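PDB 4QHZ: putative glycosyl hydrolase from Parabacteroides distasonis, which is probably a hydrolase acting on carbohydrates, a member of the 3-keto-disaccharide hydrolase family that binds a magnesium ion. Local coordinates for residues C[47-53]-C[241-245]; C[111-116]-C[137-143]; C[118-124]-C[223-229]. All blocks are in the same frame, centred on the assembly; numbering follows the deposited sequence.

Contacts 1 and 3 each join antiparallel strands, but in the two different sheets of the sandwich. They meet in its interior, where Ile243 CD1 lies 4.1 Å from Ile224 CG1. Contact 3 is mostly buried, though Gln227 and His229 are partly exposed. Contact 1 is partly buried. Contact 2 joins two loops on the opposite side of the chain's centre from contact 1 and has no strand. Contacts 1 and 2 both reach the second subunit. Contact 3 holds three magnesium ligands, and contact 2 touches it where Gln114 meets His229. Contacts 1 and 3 combine strand pairing with apolar packing, to which contact 1 adds a salt bridge and contact 3 a metal site. Contact 2 relies on side-chain hydrogen bonds.

Contact 1 (C[47-53]-C[241-245]); sequences PSDAIVL and IWIRE
Pro47 points its CD at one face of the Trp242 indole. Pro47 CD sits over the Trp242 six-membered ring, 3.5 Å from the centroid and 3° off the ring normal, a clear CH-pi contact. Trp242 CG stands between the backbone N and the carbonyl carbon (chi1 53°), and this swings the indole under the proline. The ring of His100 lies nearly parallel to the indole, and Trp242 NE1 bonds to Phe44 O. Val196 of the second subunit packs on Pro47. The other dense patch is aliphatic. Leu53 CD1 meets Ile243 CG2 at 3.7 Å. Leu53 and Ile241 cross at about a right angle. Strand 97-104 adds Met99 and Ile101 to this patch.

The backbones pair as antiparallel strands of one sheet of the concanavalin-like beta sandwich. Ile51 and Ile243 form a hydrogen-bonded pair, with Ile51 N to Ile243 O at 2.7 Å. Val52 and Trp242 form the next, non-hydrogen-bonded pair.

The contact loosens toward solvent at Val52, which shares the Trp242 face, and at the exposed Asp49 and Glu245. A type I turn from Pro47 to Ala50 brings Asp49 beside Arg244, itself buried. The grip is side-on: Arg244 NE reaches Asp49 OD1 at 3.0 Å and Arg244 NH2 reaches Asp49 OD2 at 2.8 Å. The two planes are 37° apart. Gln98 takes Arg244 NH1. One water links Asp49 O to Glu245 N.

Contact 2 (C[111-116]-C[137-143]); sequences GESQSR and NPTYVNG
Asn137 holds Ser113 by both ends of its amide. Asn137 OD1 accepts from Ser113 N at 2.8 Å on an in-plane lone pair, and Asn137 ND2 donates to Ser113 O at 3.1 Å. With CG anti to the backbone N (chi1 172°), the amide projects from its own loop to the neighbouring backbone. Asp133 O is a second acceptor for ND2.

A second set of hydrogen bonds centres on Thr139. Thr139 OG1 pairs with Ser113 OG at 2.7 Å and also accepts from Gln114 NE2 at 2.9 Å. The other N-H of Gln114 NE2 runs to Gly143 O at 3.0 Å, nearly straight at 170° but from above the carbonyl plane. Both N-H groups of Gln114 are therefore used, which fixes the rotation of the amide. Gly143 O also accepts from Gln130, a magnesium ligand.

The flat groups stack. The bent Gln114 chain lays its amide over one face of Tyr140, planes 20° apart. Gln114 NE2 is 3.6 Å above the Tyr140 ring, offset toward the rim, with Gln114 CG and CD near the hydroxyl end. Tyr140 OH bonds to Tyr149. Thr139 OG1 and Gly143 O would probably each lose a donor, and the Tyr140 face its cover, with an alanine at Gln114.

Charge enters through the Arg116 NE salt bridge to Asp133. Arg116 CD packs along the Asn137 amide, and within its own loop Arg116 NH1 donates to Gly111 O. Beyond Tyr140, Asn142 bonds to Ser23 and Phe25 of the second subunit. Directional polar bonds rather than apolar burial thus set how these loops fit, close to the magnesium site.

Contact 3 (C[118-124]-C[223-229]); sequences NSGIFLQ and PIILQSH. With MG (magnesium ion), chain I.
Asn118 and Gln227 reach one magnesium ion from the two paired segments. Asn118 OD1 binds the magnesium at 2.1 Å, and the side chain of Gln227 is another ligand. Ser119 O coordinates the magnesium at 2.2 Å. A water, Glu128 and Gln130 complete the six ligands. Gln227 runs out extended from a chi1 of -178°, which brings its amide to the metal.

The next shell fixes these ligands. The Asn118 amide lies flat on the His229 ring, planes 12° apart, with Asn118 ND2 3.3 Å above the His229 ring centre. Asp231 holds His229 ND1, and Gln114 O takes Asn118 ND2. Ser119 OG donates to Gln227 O at 2.7 Å, on an in-plane lone pair. A second water bridges Asn118 O, Gln227 O and His229 N.

Further out the backbones pair as antiparallel strands. Phe122 N bonds to Ile225 O at 2.8 Å and almost straight, and Gln227 N bonds to Gly120 O. A side chain at Gly120 would come close to the ion. Phe122 CB and Ile225 CB share one face, 3.8 Å apart. On the other, Ile121 CG2 meets Ile224 CG2 at 3.6 Å, facing Met99 and Phe97 of strand 97-104. Strand 127-131 and the ends of the paired segments 118-124 and 223-229 together supply the magnesium site, on a sheet of a concanavalin-like beta sandwich.

Contact 1 (C[47-53]-C[241-245])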
loop_
_atom_site.group_PDB
_atom_site.type_symbol
_atom_site.label_atom_id
_atom_site.label_comp_id
_atom_site.label_asym_id
_atom_site.label_seq_id
_atom_site.Cartn_x
_atom_site.Cartn_y
_atom_site.Cartn_z
ATOM N N PRO C 47 24.091 10.918 11.474
ATOM C CA PRO C 47 24.967 10.540 10.364
ATOM C C PRO C 47 25.415 11.771 9.590
ATOM O O PRO C 47 24.862 12.855 9.790
ATOM C CB PRO C 47 24.090 9.635 9.492
ATOM C CG PRO C 47 22.690 9.925 9.888
ATOM C CD PRO C 47 22.701 10.468 11.282
ATOM N N SER C 48 26.413 11.597 8.723
ATOM C CA SER C 48 27.111 12.719 8.088
ATOM C C SER C 48 26.222 13.576 7.178
ATOM O O SER C 48 26.485 14.760 7.014
ATOM C CB SER C 48 28.307 12.206 7.286
ATOM O OG SER C 48 27.883 11.304 6.278
ATOM N N ASP C 49 25.166 12.989 6.618
ATOM C CA ASP C 49 24.246 13.725 5.746
ATOM C C ASP C 49 22.998 14.247 6.474
ATOM O O ASP C 49 22.093 14.789 5.845
ATOM C CB ASP C 49 23.823 12.844 4.563
ATOM C CG ASP C 49 22.908 11.694 4.969
ATOM O OD1 ASP C 49 22.880 11.317 6.160
ATOM O OD2 ASP C 49 22.222 11.152 4.084
ATOM N N ALA C 50 22.940 14.086 7.791
ATOM C CA ALA C 50 21.774 14.530 8.554
ATOM C C ALA C 50 21.892 15.999 8.929
ATOM O O ALA C 50 22.992 16.520 9.108
ATOM C CB ALA C 50 21.608 13.687 9.805
ATOM N N ILE C 51 20.745 16.655 9.067
ATOM C CA ILE C 51 20.681 17.978 9.664
ATOM C C ILE C 51 20.621 17.812 11.181
ATOM O O ILE C 51 19.738 17.137 11.692
ATOM C CB ILE C 51 19.461 18.754 9.155
ATOM C CG1 ILE C 51 19.569 18.968 7.644
ATOM C CG2 ILE C 51 19.333 20.100 9.853
ATOM C CD1 ILE C 51 18.229 19.154 6.967
ATOM N N VAL C 52 21.577 18.405 11.893
ATOM C CA VAL C 52 21.599 18.343 13.349
ATOM C C VAL C 52 20.679 19.416 13.915
ATOM O O VAL C 52 21.005 20.599 13.862
ATOM C CB VAL C 52 23.024 18.529 13.920
ATOM C CG1 VAL C 52 23.004 18.504 15.439
ATOM C CG2 VAL C 52 23.960 17.451 13.388
ATOM N N LEU C 53 19.538 19.006 14.461
ATOM C CA LEU C 53 18.579 19.952 15.034
ATOM C C LEU C 53 18.923 20.309 16.488
ATOM O O LEU C 53 18.610 21.409 16.957
ATOM C CB LEU C 53 17.155 19.398 14.939
ATOM C CG LEU C 53 16.628 19.191 13.513
ATOM C CD1 LEU C 53 15.273 18.501 13.541
ATOM C CD2 LEU C 53 16.535 20.508 12.755
ATOM N N ILE C 241 18.725 15.392 18.667
ATOM C CA ILE C 241 17.714 15.482 17.632
ATOM C C ILE C 241 18.394 15.684 16.284
ATOM O O ILE C 241 19.131 16.655 16.093
ATOM C CB ILE C 241 16.731 16.633 17.892
ATOM C CG1 ILE C 241 16.250 16.589 19.345
ATOM C CG2 ILE C 241 15.566 16.558 16.917
ATOM C CD1 ILE C 241 15.246 17.665 19.706
ATOM N N TRP C 242 18.144 14.770 15.351
ATOM C CA TRP C 242 18.589 14.964 13.980
ATOM C C TRP C 242 17.546 14.471 12.988
ATOM O O TRP C 242 16.659 13.695 13.327
ATOM C CB TRP C 242 19.946 14.289 13.723
ATOM C CG TRP C 242 20.061 12.836 14.094
ATOM C CD1 TRP C 242 20.554 12.333 15.255
ATOM C CD2 TRP C 242 19.738 11.706 13.272
ATOM N NE1 TRP C 242 20.538 10.958 15.225
ATOM C CE2 TRP C 242 20.047 10.549 14.013
ATOM C CE3 TRP C 242 19.214 11.560 11.984
ATOM C CZ2 TRP C 242 19.833 9.261 13.518
ATOM C CZ3 TRP C 242 19.011 10.279 11.487
ATOM C CH2 TRP C 242 19.317 9.148 12.257
ATOM N N ILE C 243 17.668 14.956 11.763
ATOM C CA ILE C 243 16.709 14.662 10.717
ATOM C C ILE C 243 17.470 14.541 9.408
ATOM O O ILE C 243 18.406 15.305 9.151
ATOM C CB ILE C 243 15.629 15.757 10.644
ATOM C CG1 ILE C 243 14.519 15.376 9.667
ATOM C CG2 ILE C 243 16.236 17.106 10.253
ATOM C CD1 ILE C 243 13.255 16.186 9.869
ATOM N N ARG C 244 17.096 13.565 8.593
ATOM C CA ARG C 244 17.653 13.484 7.245
ATOM C C ARG C 244 16.537 13.264 6.249
ATOM O O ARG C 244 15.602 12.503 6.486
ATOM C CB ARG C 244 18.738 12.406 7.135
ATOM C CG ARG C 244 18.392 11.052 7.698
ATOM C CD ARG C 244 19.638 10.186 7.816
ATOM N NE ARG C 244 20.279 9.941 6.521
ATOM C CZ ARG C 244 19.829 9.091 5.597
ATOM N NH1 ARG C 244 18.717 8.382 5.791
ATOM N NH2 ARG C 244 20.488 8.954 4.457
ATOM N N GLU C 245 16.620 13.998 5.148
ATOM C CA GLU C 245 15.556 14.017 4.169
ATOM C C GLU C 245 15.655 12.744 3.353
ATOM O O GLU C 245 16.748 12.287 3.057
ATOM C CB GLU C 245 15.667 15.262 3.292
ATOM C CG GLU C 245 15.662 16.550 4.106
ATOM C CD GLU C 245 15.493 17.790 3.255
ATOM O OE1 GLU C 245 14.410 17.967 2.667
ATOM O OE2 GLU C 245 16.448 18.591 3.180
HETATM O O HOH W 1 19.170 15.310 5.163
#

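Contact 2 (C[111-116]-C[137-143])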
loop_
_atom_site.group_PDB
_atom_site.type_symbol
_atom_site.label_atom_id
_atom_site.label_comp_id
_atom_site.label_asym_id
_atom_site.label_seq_id
_atom_site.Cartn_x
_atom_site.Cartn_y
_atom_site.Cartn_z
ATOM N N GLY C 111 1.663 14.122 38.190
ATOM C CA GLY C 111 0.514 14.205 37.294
ATOM C C GLY C 111 -0.002 12.851 36.856
ATOM O O GLY C 111 0.648 11.826 37.066
ATOM N N GLU C 112 -1.175 12.861 36.231
ATOM C CA GLU C 112 -1.830 11.640 35.793
ATOM C C GLU C 112 -2.337 11.765 34.372
ATOM O O GLU C 112 -2.592 12.863 33.886
ATOM C CB GLU C 112 -3.015 11.322 36.701
ATOM C CG GLU C 112 -2.645 10.905 38.110
ATOM C CD GLU C 112 -3.876 10.693 38.971
ATOM O OE1 GLU C 112 -4.516 11.698 39.344
ATOM O OE2 GLU C 112 -4.209 9.524 39.267
ATOM N N SER C 113 -2.501 10.611 33.730
ATOM C CA SER C 113 -3.071 10.513 32.397
ATOM C C SER C 113 -2.367 11.474 31.438
ATOM O O SER C 113 -1.137 11.469 31.367
ATOM C CB SER C 113 -4.593 10.736 32.455
ATOM O OG SER C 113 -5.205 10.405 31.213
ATOM N N GLN C 114 -3.125 12.301 30.723
ATOM C CA GLN C 114 -2.555 13.226 29.739
ATOM C C GLN C 114 -1.807 14.412 30.355
ATOM O O GLN C 114 -1.174 15.174 29.620
ATOM C CB GLN C 114 -3.654 13.766 28.813
ATOM C CG GLN C 114 -4.352 12.695 27.989
ATOM C CD GLN C 114 -3.467 12.124 26.885
ATOM O OE1 GLN C 114 -2.929 12.866 26.063
ATOM N NE2 GLN C 114 -3.331 10.803 26.850
ATOM N N SER C 115 -1.851 14.561 31.681
ATOM C CA SER C 115 -1.197 15.688 32.347
ATOM C C SER C 115 0.096 15.286 33.059
ATOM O O SER C 115 0.429 15.843 34.100
ATOM C CB SER C 115 -2.174 16.329 33.338
ATOM O OG SER C 115 -3.311 16.814 32.660
ATOM N N ARG C 116 0.827 14.332 32.489
ATOM C CA ARG C 116 2.052 13.836 33.092
ATOM C C ARG C 116 3.151 13.686 32.042
ATOM O O ARG C 116 3.279 12.639 31.410
ATOM C CB ARG C 116 1.798 12.494 33.787
ATOM C CG ARG C 116 2.946 12.015 34.669
ATOM C CD ARG C 116 2.807 10.527 34.953
ATOM N NE ARG C 116 3.910 9.975 35.736
ATOM C CZ ARG C 116 4.025 10.034 37.061
ATOM N NH1 ARG C 116 3.118 10.655 37.801
ATOM N NH2 ARG C 116 5.068 9.471 37.651
ATOM N N ASN C 137 1.519 4.859 34.368
ATOM C CA ASN C 137 0.531 5.927 34.280
ATOM C C ASN C 137 -0.472 5.598 33.183
ATOM O O ASN C 137 -0.215 5.861 32.003
ATOM C CB ASN C 137 1.213 7.265 34.014
ATOM C CG ASN C 137 0.222 8.386 33.730
ATOM O OD1 ASN C 137 -0.751 8.580 34.466
ATOM N ND2 ASN C 137 0.471 9.141 32.659
ATOM N N PRO C 138 -1.609 4.999 33.556
ATOM C CA PRO C 138 -2.608 4.693 32.529
ATOM C C PRO C 138 -3.269 5.954 31.948
ATOM O O PRO C 138 -3.342 6.989 32.609
ATOM C CB PRO C 138 -3.636 3.830 33.269
ATOM C CG PRO C 138 -3.437 4.119 34.711
ATOM C CD PRO C 138 -2.013 4.538 34.896
ATOM N N THR C 139 -3.706 5.850 30.699
ATOM C CA THR C 139 -4.441 6.913 30.031
ATOM C C THR C 139 -5.239 6.275 28.896
ATOM O O THR C 139 -5.236 5.049 28.750
ATOM C CB THR C 139 -3.494 8.016 29.503
ATOM O OG1 THR C 139 -4.254 9.139 29.036
ATOM C CG2 THR C 139 -2.599 7.488 28.361
ATOM N N TYR C 140 -5.930 7.080 28.097
ATOM C CA TYR C 140 -6.648 6.508 26.949
ATOM C C TYR C 140 -5.619 6.021 25.930
ATOM O O TYR C 140 -4.659 6.735 25.609
ATOM C CB TYR C 140 -7.682 7.467 26.333
ATOM C CG TYR C 140 -7.290 8.916 26.116
ATOM C CD1 TYR C 140 -7.537 9.875 27.089
ATOM C CD2 TYR C 140 -6.754 9.340 24.901
ATOM C CE1 TYR C 140 -7.210 11.210 26.887
ATOM C CE2 TYR C 140 -6.429 10.672 24.688
ATOM C CZ TYR C 140 -6.665 11.602 25.678
ATOM O OH TYR C 140 -6.360 12.921 25.473
ATOM N N VAL C 141 -5.821 4.796 25.452
ATOM C CA VAL C 141 -4.766 4.067 24.741
ATOM C C VAL C 141 -4.472 4.655 23.367
ATOM O O VAL C 141 -3.338 4.590 22.898
ATOM C CB VAL C 141 -5.077 2.550 24.609
ATOM C CG1 VAL C 141 -5.147 1.913 25.987
ATOM C CG2 VAL C 141 -6.366 2.292 23.824
ATOM N N ASN C 142 -5.485 5.238 22.728
ATOM C CA ASN C 142 -5.283 5.890 21.432
ATOM C C ASN C 142 -4.596 7.251 21.563
ATOM O O ASN C 142 -4.323 7.899 20.561
ATOM C CB ASN C 142 -6.608 6.009 20.645
ATOM C CG ASN C 142 -7.651 6.846 21.351
ATOM O OD1 ASN C 142 -7.765 6.827 22.587
ATOM N ND2 ASN C 142 -8.415 7.604 20.577
ATOM N N GLY C 143 -4.317 7.684 22.795
ATOM C CA GLY C 143 -3.561 8.912 23.034
ATOM C C GLY C 143 -2.361 8.742 23.952
ATOM O O GLY C 143 -1.842 9.729 24.480
#

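Contact 3 (C[118-124]-C[223-229])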
loop_
_atom_site.group_PDB
_atom_site.type_symbol
_atom_site.label_atom_id
_atom_site.label_comp_id
_atom_site.label_asym_id
_atom_site.label_seq_id
_atom_site.Cartn_x
_atom_site.Cartn_y
_atom_site.Cartn_z
ATOM N N ASN C 118 3.483 15.462 29.189
ATOM C CA ASN C 118 2.907 15.542 27.847
ATOM C C ASN C 118 3.675 16.516 26.968
ATOM O O ASN C 118 3.804 17.696 27.300
ATOM C CB ASN C 118 1.430 15.956 27.919
ATOM C CG ASN C 118 0.670 15.719 26.613
ATOM O OD1 ASN C 118 1.239 15.711 25.515
ATOM N ND2 ASN C 118 -0.635 15.526 26.732
ATOM N N SER C 119 4.204 16.002 25.861
ATOM C CA SER C 119 4.689 16.827 24.767
ATOM C C SER C 119 4.264 16.129 23.486
ATOM O O SER C 119 3.275 15.398 23.482
ATOM C CB SER C 119 6.205 17.019 24.843
ATOM O OG SER C 119 6.666 17.886 23.813
ATOM N N GLY C 120 4.999 16.330 22.403
ATOM C CA GLY C 120 4.684 15.651 21.157
ATOM C C GLY C 120 5.478 16.177 19.996
ATOM O O GLY C 120 6.009 17.288 20.046
ATOM N N ILE C 121 5.582 15.353 18.960
ATOM C CA ILE C 121 6.285 15.709 17.741
ATOM C C ILE C 121 5.253 15.807 16.624
ATOM O O ILE C 121 4.706 14.788 16.196
ATOM C CB ILE C 121 7.377 14.675 17.399
ATOM C CG1 ILE C 121 8.385 14.552 18.545
ATOM C CG2 ILE C 121 8.109 15.045 16.120
ATOM C CD1 ILE C 121 8.352 13.215 19.247
ATOM N N PHE C 122 4.979 17.025 16.169
ATOM C CA PHE C 122 4.041 17.242 15.069
ATOM C C PHE C 122 4.770 17.168 13.740
ATOM O O PHE C 122 5.529 18.075 13.383
ATOM C CB PHE C 122 3.331 18.587 15.199
ATOM C CG PHE C 122 2.224 18.596 16.218
ATOM C CD1 PHE C 122 2.511 18.650 17.576
ATOM C CD2 PHE C 122 0.898 18.566 15.816
ATOM C CE1 PHE C 122 1.496 18.668 18.518
ATOM C CE2 PHE C 122 -0.119 18.581 16.749
ATOM C CZ PHE C 122 0.180 18.633 18.103
ATOM N N LEU C 123 4.518 16.084 13.011
ATOM C CA LEU C 123 5.170 15.817 11.732
ATOM C C LEU C 123 4.588 16.733 10.665
ATOM O O LEU C 123 3.372 16.766 10.476
ATOM C CB LEU C 123 4.992 14.351 11.345
ATOM C CG LEU C 123 5.412 13.346 12.430
ATOM C CD1 LEU C 123 5.028 11.931 12.033
ATOM C CD2 LEU C 123 6.904 13.431 12.721
ATOM N N GLN C 124 5.462 17.491 9.999
ATOM C CA GLN C 124 5.072 18.593 9.104
ATOM C C GLN C 124 4.117 19.590 9.776
ATOM O O GLN C 124 3.380 20.291 9.101
ATOM C CB GLN C 124 4.452 18.057 7.812
ATOM C CG GLN C 124 5.373 17.150 7.023
ATOM C CD GLN C 124 4.810 16.810 5.657
ATOM O OE1 GLN C 124 3.841 16.063 5.543
ATOM N NE2 GLN C 124 5.406 17.377 4.613
ATOM N N PRO C 223 7.308 22.211 9.159
ATOM C CA PRO C 223 8.352 22.047 10.154
ATOM C C PRO C 223 8.037 20.899 11.100
ATOM O O PRO C 223 6.945 20.334 11.053
ATOM C CB PRO C 223 8.311 23.373 10.910
ATOM C CG PRO C 223 6.878 23.792 10.835
ATOM C CD PRO C 223 6.403 23.331 9.487
ATOM N N ILE C 224 9.001 20.554 11.938
ATOM C CA ILE C 224 8.751 19.704 13.083
ATOM C C ILE C 224 8.393 20.637 14.229
ATOM O O ILE C 224 9.152 21.550 14.539
ATOM C CB ILE C 224 9.981 18.854 13.451
ATOM C CG1 ILE C 224 10.483 18.048 12.246
ATOM C CG2 ILE C 224 9.663 17.919 14.606
ATOM C CD1 ILE C 224 9.501 17.025 11.712
ATOM N N ILE C 225 7.230 20.431 14.835
ATOM C CA ILE C 225 6.814 21.217 15.984
ATOM C C ILE C 225 6.875 20.356 17.238
ATOM O O ILE C 225 6.345 19.242 17.253
ATOM C CB ILE C 225 5.384 21.777 15.834
ATOM C CG1 ILE C 225 5.234 22.530 14.506
ATOM C CG2 ILE C 225 5.042 22.684 17.015
ATOM C CD1 ILE C 225 3.838 23.084 14.258
ATOM N N LEU C 226 7.526 20.876 18.277
ATOM C CA LEU C 226 7.551 20.238 19.585
ATOM C C LEU C 226 6.539 20.930 20.493
ATOM O O LEU C 226 6.532 22.158 20.630
ATOM C CB LEU C 226 8.954 20.276 20.197
ATOM C CG LEU C 226 10.039 19.491 19.452
ATOM C CD1 LEU C 226 11.392 19.639 20.136
ATOM C CD2 LEU C 226 9.682 18.015 19.338
ATOM N N GLN C 227 5.704 20.124 21.129
ATOM C CA GLN C 227 4.548 20.622 21.863
ATOM C C GLN C 227 4.877 21.054 23.298
ATOM O O GLN C 227 5.521 20.324 24.051
ATOM C CB GLN C 227 3.472 19.537 21.887
ATOM C CG GLN C 227 2.165 19.916 22.575
ATOM C CD GLN C 227 1.250 18.711 22.724
ATOM O OE1 GLN C 227 1.636 17.696 23.304
ATOM N NE2 GLN C 227 0.041 18.809 22.187
ATOM N N SER C 228 4.428 22.252 23.648
ATOM C CA SER C 228 4.358 22.709 25.021
ATOM C C SER C 228 2.929 22.514 25.514
ATOM O O SER C 228 2.050 23.310 25.211
ATOM C CB SER C 228 4.750 24.181 25.121
ATOM O OG SER C 228 4.536 24.666 26.435
ATOM N N HIS C 229 2.693 21.424 26.235
ATOM C CA HIS C 229 1.362 21.083 26.719
ATOM C C HIS C 229 1.159 21.749 28.082
ATOM O O HIS C 229 1.841 21.422 29.048
ATOM C CB HIS C 229 1.204 19.563 26.796
ATOM C CG HIS C 229 -0.212 19.108 26.935
ATOM N ND1 HIS C 229 -0.789 18.834 28.158
ATOM C CD2 HIS C 229 -1.168 18.875 26.005
ATOM C CE1 HIS C 229 -2.044 18.470 27.974
ATOM N NE2 HIS C 229 -2.300 18.486 26.678
HETATM MG MG MG I . 1.070 15.632 23.461
HETATM O O HOH W 2 5.371 19.955 26.829
HETATM O O HOH W 3 -0.858 15.608 23.113
#